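Local coordinates for protein laccase (Botrytis aclada, PDB 3SQR) that oxidises phenolic substrates such as hydroquinones with its copper centres, reducing dioxygen to water, and probably serves in lignin degradation and detoxification of lignin-derived products, at residues Val199-Asp204 with Arg266-Gly271; Ala279-Thr284 with Asn323-Gly328; Thr300-Ile305 with Thr363-Cys368. All coordinates share one frame; numbering follows the deposited sequence.

Contact 1. Residues Val199-Asp204 with Arg266-Gly271; sequences VIFLQD and RLINVG. With NAG (2-acetamido-2-deoxy-beta-D-glucopyranose), chain C.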
# COMPACT_ATOMS: atom_id res chain seq x y z
N VAL A 199 9.53 -9.25 -5.28
CA VAL A 199 9.33 -7.93 -4.66
C VAL A 199 10.61 -7.46 -4.00
O VAL A 199 11.45 -8.28 -3.51
CB VAL A 199 8.19 -8.00 -3.62
CG1 VAL A 199 8.12 -6.75 -2.79
CG2 VAL A 199 6.79 -8.17 -4.29
N ILE A 200 10.80 -6.17 -4.02
CA ILE A 200 11.82 -5.51 -3.17
C ILE A 200 11.06 -4.48 -2.37
O ILE A 200 10.54 -3.50 -2.92
CB ILE A 200 12.90 -4.77 -3.99
CG1 ILE A 200 13.63 -5.77 -4.90
CG2 ILE A 200 13.86 -3.99 -3.05
CD1 ILE A 200 14.68 -5.18 -5.83
N PHE A 201 10.88 -4.76 -1.07
CA PHE A 201 10.28 -3.85 -0.16
C PHE A 201 11.22 -2.74 0.24
O PHE A 201 12.41 -2.95 0.43
CB PHE A 201 9.81 -4.56 1.10
CG PHE A 201 8.63 -5.47 0.86
CD1 PHE A 201 7.37 -4.92 0.68
CD2 PHE A 201 8.78 -6.84 0.81
CE1 PHE A 201 6.31 -5.72 0.46
CE2 PHE A 201 7.69 -7.66 0.63
CZ PHE A 201 6.45 -7.10 0.47
N LEU A 202 10.70 -1.53 0.27
CA LEU A 202 11.46 -0.36 0.72
C LEU A 202 10.72 0.19 1.93
O LEU A 202 9.52 0.42 1.87
CB LEU A 202 11.56 0.65 -0.41
CG LEU A 202 12.15 0.23 -1.73
CD1 LEU A 202 11.85 1.30 -2.80
CD2 LEU A 202 13.65 -0.07 -1.54
N GLN A 203 11.39 0.37 3.05
CA GLN A 203 10.73 0.89 4.24
C GLN A 203 11.73 1.55 5.17
O GLN A 203 12.93 1.32 5.11
CB GLN A 203 10.03 -0.23 4.99
CG GLN A 203 11.00 -1.29 5.47
CD GLN A 203 10.35 -2.51 6.06
OE1 GLN A 203 10.49 -3.60 5.56
NE2 GLN A 203 9.71 -2.34 7.21
N ASP A 204 11.18 2.39 6.02
CA ASP A 204 11.82 2.81 7.26
C ASP A 204 11.78 1.60 8.19
O ASP A 204 11.08 0.61 7.92
CB ASP A 204 11.14 4.05 7.89
CG ASP A 204 9.63 4.01 7.86
OD1 ASP A 204 9.03 2.90 7.82
OD2 ASP A 204 9.02 5.11 7.90
N ARG A 266 9.86 -5.87 -8.49
CA ARG A 266 8.52 -5.41 -8.09
C ARG A 266 8.71 -4.59 -6.85
O ARG A 266 8.99 -5.14 -5.80
CB ARG A 266 7.63 -6.62 -7.87
CG ARG A 266 7.49 -7.57 -9.06
CD ARG A 266 6.72 -8.77 -8.64
NE ARG A 266 6.45 -9.74 -9.67
CZ ARG A 266 5.32 -9.83 -10.37
NH1 ARG A 266 4.36 -8.96 -10.21
NH2 ARG A 266 5.17 -10.80 -11.27
N LEU A 267 8.63 -3.29 -7.02
CA LEU A 267 9.02 -2.36 -6.01
C LEU A 267 7.80 -1.93 -5.23
O LEU A 267 6.80 -1.54 -5.81
CB LEU A 267 9.67 -1.15 -6.63
CG LEU A 267 10.87 -1.52 -7.55
CD1 LEU A 267 11.33 -0.30 -8.37
CD2 LEU A 267 12.00 -2.13 -6.72
N ILE A 268 7.93 -1.99 -3.92
CA ILE A 268 6.86 -1.55 -2.98
C ILE A 268 7.41 -0.73 -1.88
O ILE A 268 8.31 -1.17 -1.16
CB ILE A 268 6.06 -2.71 -2.39
CG1 ILE A 268 5.80 -3.80 -3.44
CG2 ILE A 268 4.70 -2.14 -1.69
CD1 ILE A 268 4.87 -4.86 -2.97
N ASN A 269 6.83 0.44 -1.68
CA ASN A 269 7.16 1.26 -0.52
C ASN A 269 6.13 0.93 0.59
O ASN A 269 4.98 1.20 0.45
CB ASN A 269 7.18 2.75 -0.88
CG ASN A 269 7.36 3.69 0.30
OD1 ASN A 269 7.38 3.32 1.51
ND2 ASN A 269 7.42 5.01 -0.06
N VAL A 270 6.62 0.37 1.67
CA VAL A 270 5.78 -0.11 2.78
C VAL A 270 6.19 0.49 4.11
O VAL A 270 5.86 -0.06 5.18
CB VAL A 270 5.80 -1.66 2.86
CG1 VAL A 270 5.26 -2.24 1.55
CG2 VAL A 270 7.21 -2.21 3.25
N GLY A 271 6.78 1.68 4.08
CA GLY A 271 7.25 2.31 5.25
C GLY A 271 6.10 2.96 6.01
O GLY A 271 4.97 3.07 5.47
C1 NAG C . 12.64 -10.17 -1.16
C2 NAG C . 13.22 -10.99 -2.31
C3 NAG C . 12.15 -11.96 -2.77
C4 NAG C . 11.68 -12.86 -1.63
C5 NAG C . 11.39 -12.02 -0.34
C6 NAG C . 11.60 -12.86 0.90
C7 NAG C . 14.56 -10.23 -4.18
C8 NAG C . 14.67 -9.38 -5.43
N2 NAG C . 13.44 -10.18 -3.47
O3 NAG C . 12.58 -12.74 -3.86
O4 NAG C . 10.48 -13.55 -2.03
O5 NAG C . 12.35 -11.03 -0.10
O6 NAG C . 10.97 -12.22 2.01
O7 NAG C . 15.46 -10.98 -3.80

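Contact 2. Residues Ala279-Thr284 with Asn323-Gly328; sequences AIDNHT and NYWIRG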
# COMPACT_ATOMS: atom_id res chain seq x y z
N ALA A 279 16.66 3.68 -7.37
CA ALA A 279 17.60 3.76 -8.51
C ALA A 279 18.58 2.63 -8.34
O ALA A 279 18.81 2.17 -7.22
CB ALA A 279 18.29 5.15 -8.52
N ILE A 280 19.12 2.17 -9.46
CA ILE A 280 20.20 1.18 -9.46
C ILE A 280 21.29 1.86 -10.29
O ILE A 280 21.07 2.17 -11.45
CB ILE A 280 19.80 -0.14 -10.11
CG1 ILE A 280 18.58 -0.74 -9.38
CG2 ILE A 280 20.98 -1.13 -10.15
CD1 ILE A 280 18.05 -2.01 -10.07
N ASP A 281 22.40 2.16 -9.68
CA ASP A 281 23.45 2.89 -10.38
C ASP A 281 23.78 2.22 -11.70
O ASP A 281 23.93 1.00 -11.80
CB ASP A 281 24.73 2.92 -9.55
CG ASP A 281 24.61 3.74 -8.31
OD1 ASP A 281 23.55 4.38 -8.04
OD2 ASP A 281 25.61 3.74 -7.56
N ASN A 282 23.91 3.07 -12.71
CA ASN A 282 24.30 2.69 -14.05
C ASN A 282 23.33 1.74 -14.74
O ASN A 282 23.66 1.14 -15.73
CB ASN A 282 25.71 2.12 -14.05
CG ASN A 282 26.36 2.21 -15.41
OD1 ASN A 282 26.90 1.23 -15.88
ND2 ASN A 282 26.30 3.41 -16.05
N HIS A 283 22.09 1.66 -14.21
CA HIS A 283 21.05 0.87 -14.85
C HIS A 283 19.81 1.74 -15.07
O HIS A 283 19.60 2.75 -14.41
CB HIS A 283 20.74 -0.39 -14.01
CG HIS A 283 21.83 -1.41 -13.98
ND1 HIS A 283 23.01 -1.25 -13.28
CD2 HIS A 283 21.91 -2.63 -14.56
CE1 HIS A 283 23.76 -2.33 -13.43
NE2 HIS A 283 23.11 -3.19 -14.19
N THR A 284 19.10 1.37 -16.12
CA THR A 284 17.89 2.02 -16.52
C THR A 284 16.73 1.13 -16.07
O THR A 284 16.75 -0.11 -16.15
CB THR A 284 17.85 2.19 -18.04
OG1 THR A 284 18.95 3.06 -18.42
CG2 THR A 284 16.58 2.86 -18.47
N ASN A 323 29.78 -4.60 -9.00
CA ASN A 323 28.85 -4.28 -7.92
C ASN A 323 28.34 -2.87 -8.12
O ASN A 323 29.08 -1.93 -8.44
CB ASN A 323 29.59 -4.40 -6.60
CG ASN A 323 30.24 -5.72 -6.46
OD1 ASN A 323 29.62 -6.73 -6.75
ND2 ASN A 323 31.53 -5.73 -6.11
N TYR A 324 27.04 -2.67 -7.92
CA TYR A 324 26.45 -1.36 -8.10
C TYR A 324 25.57 -1.11 -6.89
O TYR A 324 24.96 -2.07 -6.32
CB TYR A 324 25.60 -1.31 -9.38
CG TYR A 324 26.39 -1.46 -10.62
CD1 TYR A 324 26.68 -2.67 -11.12
CD2 TYR A 324 26.90 -0.32 -11.28
CE1 TYR A 324 27.46 -2.79 -12.31
CE2 TYR A 324 27.69 -0.43 -12.45
CZ TYR A 324 27.94 -1.67 -12.94
OH TYR A 324 28.70 -1.82 -14.09
N TRP A 325 25.57 0.15 -6.46
CA TRP A 325 24.67 0.52 -5.39
C TRP A 325 23.22 0.49 -5.87
O TRP A 325 22.89 0.99 -6.97
CB TRP A 325 24.95 1.91 -4.88
CG TRP A 325 26.09 1.96 -4.00
CD1 TRP A 325 27.25 2.60 -4.23
CD2 TRP A 325 26.20 1.31 -2.71
NE1 TRP A 325 28.10 2.43 -3.14
CE2 TRP A 325 27.49 1.62 -2.21
CE3 TRP A 325 25.34 0.51 -1.95
CZ2 TRP A 325 27.96 1.12 -0.96
CZ3 TRP A 325 25.79 0.01 -0.72
CH2 TRP A 325 27.10 0.33 -0.23
N ILE A 326 22.37 -0.04 -5.01
CA ILE A 326 20.89 0.06 -5.19
C ILE A 326 20.48 1.12 -4.21
O ILE A 326 20.75 1.01 -3.01
CB ILE A 326 20.11 -1.26 -5.00
CG1 ILE A 326 20.60 -2.39 -5.96
CG2 ILE A 326 18.55 -0.99 -5.14
CD1 ILE A 326 20.09 -3.80 -5.54
N ARG A 327 19.89 2.19 -4.72
CA ARG A 327 19.63 3.36 -3.92
C ARG A 327 18.16 3.50 -3.63
O ARG A 327 17.37 3.62 -4.55
CB ARG A 327 20.14 4.61 -4.66
CG ARG A 327 21.67 4.55 -4.77
CD ARG A 327 22.27 5.80 -5.18
NE ARG A 327 23.66 5.55 -5.56
CZ ARG A 327 24.73 5.75 -4.77
NH1 ARG A 327 24.61 6.18 -3.51
NH2 ARG A 327 25.94 5.48 -5.26
N GLY A 328 17.78 3.45 -2.37
CA GLY A 328 16.40 3.84 -2.05
C GLY A 328 16.17 5.33 -2.24
O GLY A 328 15.06 5.76 -2.44

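Contact 3. Residues Thr300-Ile305 with Thr363-Cys368; sequences TDTLLI and TPRGTC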
# COMPACT_ATOMS: atom_id res chain seq x y z
N THR A 300 13.41 5.33 -17.02
CA THR A 300 13.75 6.31 -16.06
C THR A 300 14.99 5.83 -15.32
O THR A 300 15.20 4.63 -15.19
CB THR A 300 12.56 6.60 -15.07
OG1 THR A 300 12.90 7.73 -14.30
CG2 THR A 300 12.28 5.32 -14.15
N ASP A 301 15.80 6.77 -14.85
CA ASP A 301 16.97 6.43 -14.02
C ASP A 301 16.63 6.29 -12.54
O ASP A 301 17.39 5.66 -11.79
CB ASP A 301 18.05 7.53 -14.15
CG ASP A 301 18.71 7.53 -15.50
OD1 ASP A 301 18.96 6.44 -16.07
OD2 ASP A 301 18.98 8.65 -15.98
N THR A 302 15.57 6.95 -12.13
CA THR A 302 15.14 6.91 -10.73
C THR A 302 13.63 6.83 -10.72
O THR A 302 12.98 7.16 -11.70
CB THR A 302 15.63 8.07 -9.90
OG1 THR A 302 14.81 9.20 -10.12
CG2 THR A 302 17.09 8.43 -10.19
N LEU A 303 13.06 6.40 -9.60
CA LEU A 303 11.61 6.11 -9.60
C LEU A 303 11.05 6.52 -8.23
O LEU A 303 11.39 5.90 -7.18
CB LEU A 303 11.45 4.62 -9.85
CG LEU A 303 10.05 4.01 -9.96
CD1 LEU A 303 9.16 4.83 -10.85
CD2 LEU A 303 10.12 2.57 -10.41
N LEU A 304 10.23 7.57 -8.26
CA LEU A 304 9.62 8.15 -7.09
C LEU A 304 8.53 7.20 -6.65
O LEU A 304 7.73 6.79 -7.47
CB LEU A 304 9.05 9.53 -7.37
CG LEU A 304 10.09 10.63 -7.68
CD1 LEU A 304 9.40 11.82 -8.41
CD2 LEU A 304 10.73 11.06 -6.40
N ILE A 305 8.51 6.84 -5.37
CA ILE A 305 7.53 5.85 -4.91
C ILE A 305 7.03 6.28 -3.58
O ILE A 305 7.78 6.36 -2.57
CB ILE A 305 8.06 4.40 -4.78
CG1 ILE A 305 8.90 3.95 -5.97
CG2 ILE A 305 6.86 3.41 -4.52
CD1 ILE A 305 9.55 2.58 -5.78
N THR A 363 21.97 11.69 -9.83
CA THR A 363 21.49 12.71 -8.96
C THR A 363 19.96 12.55 -8.89
O THR A 363 19.29 12.65 -9.91
CB THR A 363 21.80 14.12 -9.49
OG1 THR A 363 23.23 14.30 -9.58
CG2 THR A 363 21.13 15.21 -8.62
N PRO A 364 19.45 12.34 -7.69
CA PRO A 364 17.97 12.20 -7.58
C PRO A 364 17.23 13.51 -7.74
O PRO A 364 17.76 14.60 -7.48
CB PRO A 364 17.75 11.64 -6.18
CG PRO A 364 19.10 11.53 -5.53
CD PRO A 364 20.14 12.14 -6.41
N ARG A 365 15.99 13.43 -8.21
CA ARG A 365 15.14 14.59 -8.21
C ARG A 365 14.99 15.17 -6.80
O ARG A 365 14.98 16.37 -6.64
CB ARG A 365 13.78 14.26 -8.82
CG ARG A 365 13.82 14.12 -10.28
CD ARG A 365 12.59 13.41 -10.83
NE ARG A 365 12.71 11.98 -10.59
CZ ARG A 365 11.84 11.10 -11.07
NH1 ARG A 365 10.79 11.52 -11.75
NH2 ARG A 365 12.03 9.82 -10.89
N GLY A 366 14.91 14.29 -5.78
CA GLY A 366 14.94 14.66 -4.39
C GLY A 366 13.65 15.26 -3.88
O GLY A 366 13.60 15.87 -2.81
N THR A 367 12.57 15.04 -4.64
CA THR A 367 11.26 15.50 -4.24
C THR A 367 10.43 14.42 -3.57
O THR A 367 10.84 13.26 -3.46
CB THR A 367 10.48 15.96 -5.49
OG1 THR A 367 10.18 14.79 -6.28
CG2 THR A 367 11.32 16.96 -6.36
N CYS A 368 9.25 14.83 -3.12
CA CYS A 368 8.26 13.91 -2.50
C CYS A 368 7.12 13.65 -3.46
O CYS A 368 6.09 13.14 -3.06
CB CYS A 368 7.75 14.45 -1.18
SG CYS A 368 9.10 15.02 -0.13

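Contact 1. Residues Val199-Asp204 with Arg266-Gly271
V199-D204 and R266-N269 run as neighbouring parallel strands, their short axes 22° apart and 4.6 Å at closest approach, joined by a ladder in which I200 N and L202 N donate to R266 O and I268 O, while I200 O and L202 O accept from I268 N and V270 N. On one face, V199 CG1 sits 3.5 Å above the plane of the F201 ring, over its centre, and also meets I268 CD1 at 3.8 Å. V270 CG1 reaches the edge of the same ring, 3.5 Å from F201 CD1. F201 CG lies beside its own backbone N (chi1 -69°), which lays the ring alongside I268. Branched aliphatic residues suit this face, since their methyls fill the space around a flat ring. The other face pairs I200 CB with L267 CD2 at 3.9 Å. Where the strand ends, N269 OD1 accepts from G271 N at 3.1 Å, an Asx turn, while N269 ND2 goes to I305 O and S274 O. G271 fits closely here: its CA is 3.2 Å from D204 OD1, an oxygen bonded to I272 N. At the other end V199 O accepts from NAG N2 at 2.8 Å. Parallel pairing of this kind inside a mixed sheet belongs to the cupredoxin-like beta-sandwich of multicopper oxidases, here the second domain.

Contact 2. Residues Ala279-Thr284 with Asn323-Gly328
D281 and R327 join in a side-on salt bridge in which two nitrogens grip two oxygens. R327 NE lies 2.7 Å from D281 OD1, and R327 NH2 lies 2.9 Å from D281 OD2; each oxygen uses its syn lone pair. Carboxylate and guanidinium are nearly coplanar, 21° apart, although the NH2 bond is tilted somewhat out of the guanidinium plane. Arginine suits the place because its extended chain from CG to NE carries the guanidinium across to D281, where NE and NH2 match the two carboxylate oxygens; W325 CB covers part of one guanidinium face. D281 OD2 is also bonded to S359 OG.

Backbone bonds set up that meeting. A279 and R327 are an antiparallel hydrogen-bonded pair, I280 and I326 the non-hydrogen-bonded pair beyond it, and D281 N continues the ladder to W325 O at 3.0 Å. These strands, 276-280 and 323-327, are neighbours in the five-stranded sheet of the second cupredoxin-like domain. A type II beta turn from I280 to H283 then carries the chain away; N282, with positive phi, occupies its third position, where asparagine is well tolerated.

Aromatic contacts gather on the turn. The H283 ring stands edge-on to Y324 in a T-shaped pair, planes 83° apart, with H283 CE1 3.7 Å from Y324 CD1. Histidine suits this corner: H283 ND1 donates to D281 O at 2.8 Å in the imidazole plane and NE2 is bonded to Y349 OH, fixing the ring's rotation while its CE1 edge meets the tyrosine. Y324 offers a broad face and a terminal hydroxyl, bonded to A320 O. N282 CB packs obliquely on it, 3.6 Å from Y324 CE2.

Apolar packing is lighter: I280 CG1 and I326 CG2 meet at 4.2 Å.

Contact 3. Residues Thr300-Ile305 with Thr363-Cys368
R365 reaches from an irregular loop to T302 and to L304 on strand 303-305, an edge strand of the five-stranded sheet in the second cupredoxin-like domain. The loop carries P364 to the neighbouring strand 276-280, where it rests on E277. In R365 the chain bends at chi3 (-77°), which turns the guanidinium back over L304: L304 CD1 lies 3.6 Å above the plane, over its centre, an aliphatic cover for one face of the cation. R365 NH2 donates to T302 OG1 at 3.0 Å, the hydroxyl a little out of the guanidinium plane; the same nitrogen forms a salt bridge with E371 while R365 NE pairs with E277. Arginine is apt because it can serve two carboxylates and a hydroxyl at once; the carboxylates probably stabilise its charge. T302 OG1 is also bonded to E277. G366 turns the chain with a positive phi, easily adopted without a side chain, and its N is bonded to E277 OE1. T367 comes next, its side chain crossing that of L304 at about a right angle. Both leucine methyls meet it: L304 CD2 is 3.7 Å from T367 O, L304 CD1 3.7 Å from T367 OG1. C368 anchors the loop, its SG joined to C334 SG in a disulfide.

Contact 1 lies in the six-stranded sheet of the second cupredoxin-like domain, while contact 2 and the 300-305 side of contact 3 share its five-stranded sheet, where strands 276-280 and 303-305 are neighbours. Centres are about 15 Å apart between contact 1 and either other, and about 12 Å between contacts 2 and 3. Along the chain contact 1 closes before the others open, whereas the segments of contacts 2 and 3 alternate. The sheets meet between contacts 1 and 3, where L267 packs on L303 and I305. A279 touches D301 and T302, joining contacts 2 and 3. Contact 1 approaches the copper cluster, V270 packing on W166; contacts 2 and 3 lie away from the metal sites.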